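Local coordinates for protein dihydroorotase (Campylobacter jejuni subsp. jejuni, PDB 3PNU) that probably catalyses the reversible cyclisation of N-carbamoyl-L-aspartate to dihydroorotate in pyrimidine biosynthesis, as a zinc-dependent TIM-barrel hydrolase of the class II dihydroorotase subfamily, at residues A[32-37]-A[58-63]; A[260-265]-A[278-283]. All blocks are in the same frame, centred on the assembly; numbering follows the deposited sequence.

Interaction 1: residues A[32-37]-A[58-63]; sequences DMHLHL and VIMPNL. With ZN (zinc ion), chain D.
Three backbone hydrogen bonds join D32 and L35 to V58 and M60. V58 N donates to D32 O, L35 N donates to V58 O at 2.9 Å, and M60 N donates to L35 O in a nearly straight bond (175°). L35 and I59 form a parallel bridge. The chain turns a corner at M33 and H34, where D32 OD1 accepts from H34 N in an Asx turn. D32 OD2 hydrogen-bonds S260 OG. This is the first beta-alpha-beta unit of the barrel, strands 31-35 and 56-59 with helix 40-51 between them.

The metal contacts come from the HxH motif at the end of the first strand. H34 NE2 binds the zinc ion at 2.1 Å and H36 NE2 at 2.2 Å. A water at 2.4 Å is a further ligand, and D261 and the carboxylated K116 complete the site.

The apolar contacts centre on M60. Its CE lies over a face of the H34 ring, 3.5 Å from the centroid and shifted toward the rim. Its CG lies over a face of the H36 ring in a second CH-pi contact. The M60 chain bends at chi2, and from there CE reaches H34. Farther along, L37 CD1 meets I59 CD1 at 3.6 Å. M33 CE touches V58 CG2.

The polar side-chain contact is a weak hydrogen bond. H36 ND1 donates to N62 OD1 at 2.7 Å with a bent angle of 123°. The oxygen lies in the ring plane, but the amide is turned 60° from it. N62 ND2 bonds T124 O.

E188 accepts from H34 ND1, while N62 takes H36 ND1 only weakly. These second-shell acceptors probably help fix the rings. They may also make NE2 a stronger donor to the metal, less so in H36.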
ATOM      1  N   ASP A  32     -13.777 -17.325  17.904  1.00 39.29           N
ATOM      2  CA  ASP A  32     -12.838 -16.488  17.172  1.00 38.79           C
ATOM      3  C   ASP A  32     -11.570 -17.304  17.130  1.00 38.04           C
ATOM      4  O   ASP A  32     -10.841 -17.377  18.125  1.00 38.64           O
ATOM      5  CB  ASP A  32     -12.599 -15.119  17.822  1.00 37.63           C
ATOM      6  CG  ASP A  32     -11.581 -14.258  17.013  1.00 40.15           C
ATOM      7  OD1 ASP A  32     -10.914 -14.807  16.106  1.00 37.29           O
ATOM      8  OD2 ASP A  32     -11.445 -13.046  17.276  1.00 41.44           O
ATOM      9  N   MET A  33     -11.296 -17.928  15.981  1.00 38.52           N
ATOM     10  CA  MET A  33     -10.119 -18.828  15.866  1.00 37.93           C
ATOM     11  C   MET A  33      -8.764 -18.174  15.580  1.00 37.07           C
ATOM     12  O   MET A  33      -7.787 -18.877  15.293  1.00 36.07           O
ATOM     13  CB  MET A  33     -10.406 -19.936  14.856  1.00 38.30           C
ATOM     14  CG  MET A  33     -11.695 -20.722  15.185  1.00 40.98           C
ATOM     15  SD  MET A  33     -11.684 -21.514  16.820  1.00 42.01           S
ATOM     16  CE  MET A  33     -10.486 -22.829  16.607  1.00 30.96           C
ATOM     17  N   HIS A  34      -8.686 -16.849  15.687  1.00 36.62           N
ATOM     18  CA  HIS A  34      -7.410 -16.153  15.488  1.00 37.57           C
ATOM     19  C   HIS A  34      -7.476 -14.789  16.174  1.00 36.17           C
ATOM     20  O   HIS A  34      -7.990 -13.850  15.598  1.00 35.27           O
ATOM     21  CB  HIS A  34      -7.119 -15.982  13.980  1.00 36.31           C
ATOM     22  CG  HIS A  34      -5.745 -15.475  13.683  1.00 35.51           C
ATOM     23  ND1 HIS A  34      -4.823 -16.205  12.961  1.00 38.49           N
ATOM     24  CD2 HIS A  34      -5.122 -14.320  14.028  1.00 35.99           C
ATOM     25  CE1 HIS A  34      -3.701 -15.512  12.859  1.00 35.44           C
ATOM     26  NE2 HIS A  34      -3.853 -14.366  13.501  1.00 30.05           N
ATOM     27  N   LEU A  35      -6.926 -14.673  17.377  1.00 37.41           N
ATOM     28  CA  LEU A  35      -7.034 -13.434  18.137  1.00 39.45           C
ATOM     29  C   LEU A  35      -5.771 -13.029  18.865  1.00 40.29           C
ATOM     30  O   LEU A  35      -5.088 -13.862  19.433  1.00 37.07           O
ATOM     31  CB  LEU A  35      -8.152 -13.603  19.191  1.00 41.33           C
ATOM     32  CG  LEU A  35      -8.583 -12.417  20.084  1.00 41.79           C
ATOM     33  CD1 LEU A  35      -9.000 -11.211  19.241  1.00 38.64           C
ATOM     34  CD2 LEU A  35      -9.745 -12.830  21.027  1.00 39.47           C
ATOM     35  N   HIS A  36      -5.483 -11.727  18.852  1.00 43.07           N
ATOM     36  CA  HIS A  36      -4.333 -11.154  19.588  1.00 44.67           C
ATOM     37  C   HIS A  36      -4.848 -10.336  20.769  1.00 45.72           C
ATOM     38  O   HIS A  36      -5.597  -9.380  20.580  1.00 45.67           O
ATOM     39  CB  HIS A  36      -3.490 -10.264  18.676  1.00 44.92           C
ATOM     40  CG  HIS A  36      -2.801 -11.015  17.593  1.00 41.65           C
ATOM     41  ND1 HIS A  36      -1.595 -11.662  17.787  1.00 43.21           N
ATOM     42  CD2 HIS A  36      -3.151 -11.242  16.311  1.00 36.92           C
ATOM     43  CE1 HIS A  36      -1.240 -12.256  16.662  1.00 39.72           C
ATOM     44  NE2 HIS A  36      -2.167 -12.015  15.754  1.00 38.96           N
ATOM     45  N   LEU A  37      -4.456 -10.725  21.979  1.00 48.42           N
ATOM     46  CA  LEU A  37      -4.887 -10.041  23.212  1.00 49.75           C
ATOM     47  C   LEU A  37      -3.752  -9.276  23.901  1.00 51.69           C
ATOM     48  O   LEU A  37      -3.949  -8.660  24.954  1.00 50.33           O
ATOM     49  CB  LEU A  37      -5.444 -11.061  24.213  1.00 49.28           C
ATOM     50  CG  LEU A  37      -6.774 -11.734  23.908  1.00 48.22           C
ATOM     51  CD1 LEU A  37      -7.111 -12.757  25.015  1.00 42.65           C
ATOM     52  CD2 LEU A  37      -7.864 -10.694  23.762  1.00 45.37           C
ATOM     53  N   VAL A  58      -8.893 -18.613  19.861  1.00 41.49           N
ATOM     54  CA  VAL A  58      -7.515 -19.073  19.788  1.00 39.30           C
ATOM     55  C   VAL A  58      -6.685 -17.823  20.077  1.00 39.37           C
ATOM     56  O   VAL A  58      -6.851 -16.802  19.402  1.00 38.77           O
ATOM     57  CB  VAL A  58      -7.133 -19.661  18.419  1.00 39.35           C
ATOM     58  CG1 VAL A  58      -5.673 -20.059  18.432  1.00 38.22           C
ATOM     59  CG2 VAL A  58      -8.005 -20.861  18.068  1.00 34.32           C
ATOM     60  N   ILE A  59      -5.817 -17.906  21.090  1.00 39.12           N
ATOM     61  CA  ILE A  59      -4.984 -16.785  21.536  1.00 38.97           C
ATOM     62  C   ILE A  59      -3.593 -16.949  20.955  1.00 40.44           C
ATOM     63  O   ILE A  59      -2.881 -17.923  21.278  1.00 39.14           O
ATOM     64  CB  ILE A  59      -4.884 -16.751  23.081  1.00 40.46           C
ATOM     65  CG1 ILE A  59      -6.279 -16.913  23.714  1.00 38.11           C
ATOM     66  CG2 ILE A  59      -4.161 -15.462  23.579  1.00 39.16           C
ATOM     67  CD1 ILE A  59      -7.295 -15.919  23.231  1.00 34.46           C
ATOM     68  N   MET A  60      -3.195 -16.026  20.080  1.00 40.15           N
ATOM     69  CA  MET A  60      -1.877 -16.148  19.443  1.00 41.73           C
ATOM     70  C   MET A  60      -0.772 -15.806  20.436  1.00 42.36           C
ATOM     71  O   MET A  60      -0.974 -14.967  21.320  1.00 43.93           O
ATOM     72  CB  MET A  60      -1.805 -15.344  18.154  1.00 42.16           C
ATOM     73  CG  MET A  60      -2.820 -15.831  17.096  1.00 41.37           C
ATOM     74  SD  MET A  60      -2.569 -17.585  16.717  1.00 43.37           S
ATOM     75  CE  MET A  60      -3.870 -17.882  15.523  1.00 41.37           C
ATOM     76  N   PRO A  61       0.391 -16.460  20.301  1.00 42.23           N
ATOM     77  CA  PRO A  61       1.456 -16.327  21.254  1.00 44.53           C
ATOM     78  C   PRO A  61       2.557 -15.340  20.892  1.00 47.09           C
ATOM     79  O   PRO A  61       3.652 -15.426  21.471  1.00 48.46           O
ATOM     80  CB  PRO A  61       2.063 -17.731  21.223  1.00 44.92           C
ATOM     81  CG  PRO A  61       1.962 -18.125  19.760  1.00 42.73           C
ATOM     82  CD  PRO A  61       0.820 -17.313  19.176  1.00 42.40           C
ATOM     83  N   ASN A  62       2.300 -14.426  19.957  1.00 48.28           N
ATOM     84  CA  ASN A  62       3.348 -13.487  19.528  1.00 49.44           C
ATOM     85  C   ASN A  62       3.579 -12.366  20.541  1.00 49.90           C
ATOM     86  O   ASN A  62       3.340 -11.190  20.266  1.00 48.00           O
ATOM     87  CB  ASN A  62       3.061 -12.931  18.115  1.00 48.57           C
ATOM     88  CG  ASN A  62       1.796 -12.124  18.054  1.00 47.73           C
ATOM     89  OD1 ASN A  62       0.853 -12.388  18.784  1.00 47.20           O
ATOM     90  ND2 ASN A  62       1.763 -11.125  17.171  1.00 50.29           N
ATOM     91  N   LEU A  63       4.025 -12.762  21.729  1.00 52.57           N
ATOM     92  CA  LEU A  63       4.346 -11.825  22.796  1.00 55.10           C
ATOM     93  C   LEU A  63       5.851 -11.603  22.801  1.00 55.65           C
ATOM     94  O   LEU A  63       6.595 -12.312  22.116  1.00 55.86           O
ATOM     95  CB  LEU A  63       3.919 -12.378  24.168  1.00 55.83           C
ATOM     96  CG  LEU A  63       2.434 -12.594  24.433  1.00 56.06           C
ATOM     97  CD1 LEU A  63       2.258 -13.218  25.806  1.00 55.77           C
ATOM     98  CD2 LEU A  63       1.661 -11.283  24.320  1.00 54.58           C
TER
HETATM   99 ZN    ZN D 337      -2.358 -12.892  13.722  1.00 42.87          ZN
HETATM  100  O   HOH W   1      -2.271 -13.039  22.096  1.00 38.19           O
HETATM  101  O   HOH W   2      -1.786 -12.004  11.557  1.00 45.05           O

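Interaction 2: residues A[260-265]-A[278-283]. With ZN (zinc ion), chain D.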
ATOM      1  N   SER A 260     -10.622 -13.630  13.333  1.00 36.55           N
ATOM      2  CA  SER A 260     -10.601 -12.190  13.099  1.00 36.47           C
ATOM      3  C   SER A 260      -9.240 -11.596  12.866  1.00 35.96           C
ATOM      4  O   SER A 260      -9.109 -10.602  12.209  1.00 34.31           O
ATOM      5  CB  SER A 260     -11.159 -11.469  14.326  1.00 34.92           C
ATOM      6  OG  SER A 260     -10.244 -11.602  15.426  1.00 30.87           O
ATOM      7  N   ASP A 261      -8.237 -12.209  13.453  1.00 39.02           N
ATOM      8  CA  ASP A 261      -6.892 -11.642  13.475  1.00 40.65           C
ATOM      9  C   ASP A 261      -6.993 -10.222  14.055  1.00 41.91           C
ATOM     10  O   ASP A 261      -6.260  -9.341  13.639  1.00 43.74           O
ATOM     11  CB  ASP A 261      -6.224 -11.633  12.096  1.00 39.33           C
ATOM     12  CG  ASP A 261      -4.734 -11.283  12.160  1.00 38.69           C
ATOM     13  OD1 ASP A 261      -4.018 -11.662  13.129  1.00 32.38           O
ATOM     14  OD2 ASP A 261      -4.274 -10.640  11.205  1.00 42.68           O
ATOM     15  N   SER A 262      -7.910 -10.010  15.004  1.00 43.98           N
ATOM     16  CA  SER A 262      -8.063  -8.702  15.653  1.00 45.48           C
ATOM     17  C   SER A 262      -6.767  -8.391  16.345  1.00 47.80           C
ATOM     18  O   SER A 262      -6.320  -9.154  17.198  1.00 46.97           O
ATOM     19  CB  SER A 262      -9.203  -8.693  16.660  1.00 46.02           C
ATOM     20  OG  SER A 262      -9.328  -7.435  17.308  1.00 47.95           O
ATOM     21  N   ALA A 263      -6.153  -7.272  15.959  1.00 51.20           N
ATOM     22  CA  ALA A 263      -4.853  -6.878  16.491  1.00 53.79           C
ATOM     23  C   ALA A 263      -4.783  -5.377  16.721  1.00 55.98           C
ATOM     24  O   ALA A 263      -4.660  -4.595  15.783  1.00 55.62           O
ATOM     25  CB  ALA A 263      -3.751  -7.309  15.530  1.00 54.31           C
ATOM     26  N   PRO A 264      -4.838  -4.970  17.986  1.00 59.51           N
ATOM     27  CA  PRO A 264      -4.801  -3.569  18.312  1.00 60.78           C
ATOM     28  C   PRO A 264      -3.399  -2.990  18.405  1.00 62.25           C
ATOM     29  O   PRO A 264      -2.422  -3.703  18.671  1.00 61.15           O
ATOM     30  CB  PRO A 264      -5.405  -3.552  19.711  1.00 61.83           C
ATOM     31  CG  PRO A 264      -4.877  -4.809  20.321  1.00 61.02           C
ATOM     32  CD  PRO A 264      -4.789  -5.811  19.198  1.00 59.53           C
ATOM     33  N   HIS A 265      -3.328  -1.690  18.184  1.00 64.64           N
ATOM     34  CA  HIS A 265      -2.102  -0.952  18.346  1.00 67.18           C
ATOM     35  C   HIS A 265      -2.418   0.340  19.085  1.00 68.45           C
ATOM     36  O   HIS A 265      -3.429   1.000  18.796  1.00 67.69           O
ATOM     37  CB  HIS A 265      -1.414  -0.689  17.014  1.00 66.99           C
ATOM     38  CG  HIS A 265      -0.805  -1.916  16.421  1.00 69.98           C
ATOM     39  ND1 HIS A 265       0.398  -2.429  16.860  1.00 71.77           N
ATOM     40  CD2 HIS A 265      -1.234  -2.743  15.437  1.00 69.14           C
ATOM     41  CE1 HIS A 265       0.685  -3.518  16.169  1.00 73.15           C
ATOM     42  NE2 HIS A 265      -0.287  -3.729  15.299  1.00 72.92           N
ATOM     43  N   GLY A 278      -2.260  -4.136  11.352  1.00 56.19           N
ATOM     44  CA  GLY A 278      -3.276  -4.707  12.207  1.00 55.19           C
ATOM     45  C   GLY A 278      -4.570  -3.931  12.221  1.00 54.38           C
ATOM     46  O   GLY A 278      -4.570  -2.705  12.188  1.00 54.63           O
ATOM     47  N   VAL A 279      -5.673  -4.674  12.241  1.00 52.76           N
ATOM     48  CA  VAL A 279      -7.003  -4.119  12.349  1.00 51.83           C
ATOM     49  C   VAL A 279      -7.538  -4.651  13.669  1.00 52.11           C
ATOM     50  O   VAL A 279      -7.398  -5.834  13.966  1.00 51.48           O
ATOM     51  CB  VAL A 279      -7.910  -4.583  11.226  1.00 52.12           C
ATOM     52  CG1 VAL A 279      -9.310  -4.073  11.456  1.00 51.06           C
ATOM     53  CG2 VAL A 279      -7.370  -4.118   9.885  1.00 51.17           C
ATOM     54  N   PHE A 280      -8.110  -3.776  14.482  1.00 53.19           N
ATOM     55  CA  PHE A 280      -8.688  -4.181  15.774  1.00 52.84           C
ATOM     56  C   PHE A 280     -10.172  -4.195  15.570  1.00 51.08           C
ATOM     57  O   PHE A 280     -10.840  -3.185  15.771  1.00 50.78           O
ATOM     58  CB  PHE A 280      -8.290  -3.214  16.894  1.00 53.68           C
ATOM     59  CG  PHE A 280      -9.002  -3.464  18.195  1.00 56.19           C
ATOM     60  CD1 PHE A 280      -8.683  -4.568  18.974  1.00 58.24           C
ATOM     61  CD2 PHE A 280      -9.976  -2.587  18.648  1.00 57.10           C
ATOM     62  CE1 PHE A 280      -9.334  -4.799  20.176  1.00 61.28           C
ATOM     63  CE2 PHE A 280     -10.629  -2.805  19.849  1.00 59.50           C
ATOM     64  CZ  PHE A 280     -10.308  -3.912  20.618  1.00 61.25           C
ATOM     65  N   SER A 281     -10.675  -5.356  15.158  1.00 49.89           N
ATOM     66  CA  SER A 281     -12.090  -5.543  14.825  1.00 49.19           C
ATOM     67  C   SER A 281     -12.965  -6.224  15.903  1.00 48.22           C
ATOM     68  O   SER A 281     -14.165  -6.353  15.714  1.00 47.04           O
ATOM     69  CB  SER A 281     -12.158  -6.384  13.545  1.00 48.77           C
ATOM     70  OG  SER A 281     -11.445  -7.613  13.713  1.00 48.23           O
ATOM     71  N   ALA A 282     -12.365  -6.650  17.013  1.00 48.48           N
ATOM     72  CA  ALA A 282     -13.099  -7.382  18.073  1.00 49.34           C
ATOM     73  C   ALA A 282     -14.463  -6.797  18.410  1.00 50.65           C
ATOM     74  O   ALA A 282     -15.472  -7.487  18.329  1.00 52.73           O
ATOM     75  CB  ALA A 282     -12.254  -7.499  19.331  1.00 49.43           C
ATOM     76  N   PRO A 283     -14.508  -5.514  18.783  1.00 51.42           N
ATOM     77  CA  PRO A 283     -15.798  -4.929  19.159  1.00 51.00           C
ATOM     78  C   PRO A 283     -16.893  -4.904  18.118  1.00 49.27           C
ATOM     79  O   PRO A 283     -18.032  -4.747  18.473  1.00 50.04           O
ATOM     80  CB  PRO A 283     -15.449  -3.477  19.515  1.00 51.14           C
ATOM     81  CG  PRO A 283     -13.966  -3.328  19.296  1.00 52.72           C
ATOM     82  CD  PRO A 283     -13.372  -4.675  19.200  1.00 51.39           C
TER
HETATM   83 ZN    ZN D 337      -2.358 -12.892  13.722  1.00 42.87          ZN
HETATM   84  O   HOH W   3     -10.981  -9.064  11.530  1.00 36.56           O
HETATM   85  O   HOH W   4      -5.360  -7.493  11.743  1.00 41.44           O
HETATM   86  O   HOH W   2      -1.786 -12.004  11.557  1.00 45.05           O
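S262 and A263 press closely against V279 to A282. A263 N donates to V279 O at 2.8 Å in a nearly straight bond (173°). The donor stands above the carbonyl plane, 37° out of it. S262 CA-H also points at V279 O, 3.4 Å away. The S262 hydroxyl accepts a longer bond from A282 N at 3.2 Å. Its OG is anti to the backbone N (chi1 179°), which directs it at the 281-282 backbone. P264 CB meets F280 CD1 at 3.5 Å, and the two side chains pack against I46 of helix 40-51. G278 lies close beside A263 and H265.

Both segments belong to the long loop that follows strand 256-258 and leads to helix 285-296. In this TIM barrel it carries the metal-binding aspartate: D261 OD1 holds a zinc ion at 2.1 Å. An ST turn, with S262 N donating to S260 OG, shapes the backbone around D261. S260 OG also hydrogen-bonds H34 O.

Beside this core the segments are joined partly through water. One water accepts from V279 N at 2.9 Å and probably also bonds D261 O. Another connects S260 O with S281 OG. At the partly exposed end, the H265 ring turns its edge to G278 CA, with CD2 at 4.3 Å. H265, a probable substrate-binding residue, makes a weak hydrogen bond to A277 O through NE2.

In the fold
Interaction 1 closes before interaction 2 opens, so the two follow in series along the chain. Their centres lie 10 Å apart, and both are buried near the centre of the fold. Interaction 1 joins strands 31-35 and 56-59. Interaction 2 lies in the loop beyond strand 256-258. Segments 32-37 and 260-265 touch directly. H34 O and D261 N are 2.7 Å apart, a probable hydrogen bond that adds to the side-chain link between the same segments. L35 packs on S262. Early and late parts of the barrel are thereby brought together, and they share one zinc ion and its water at the binuclear site.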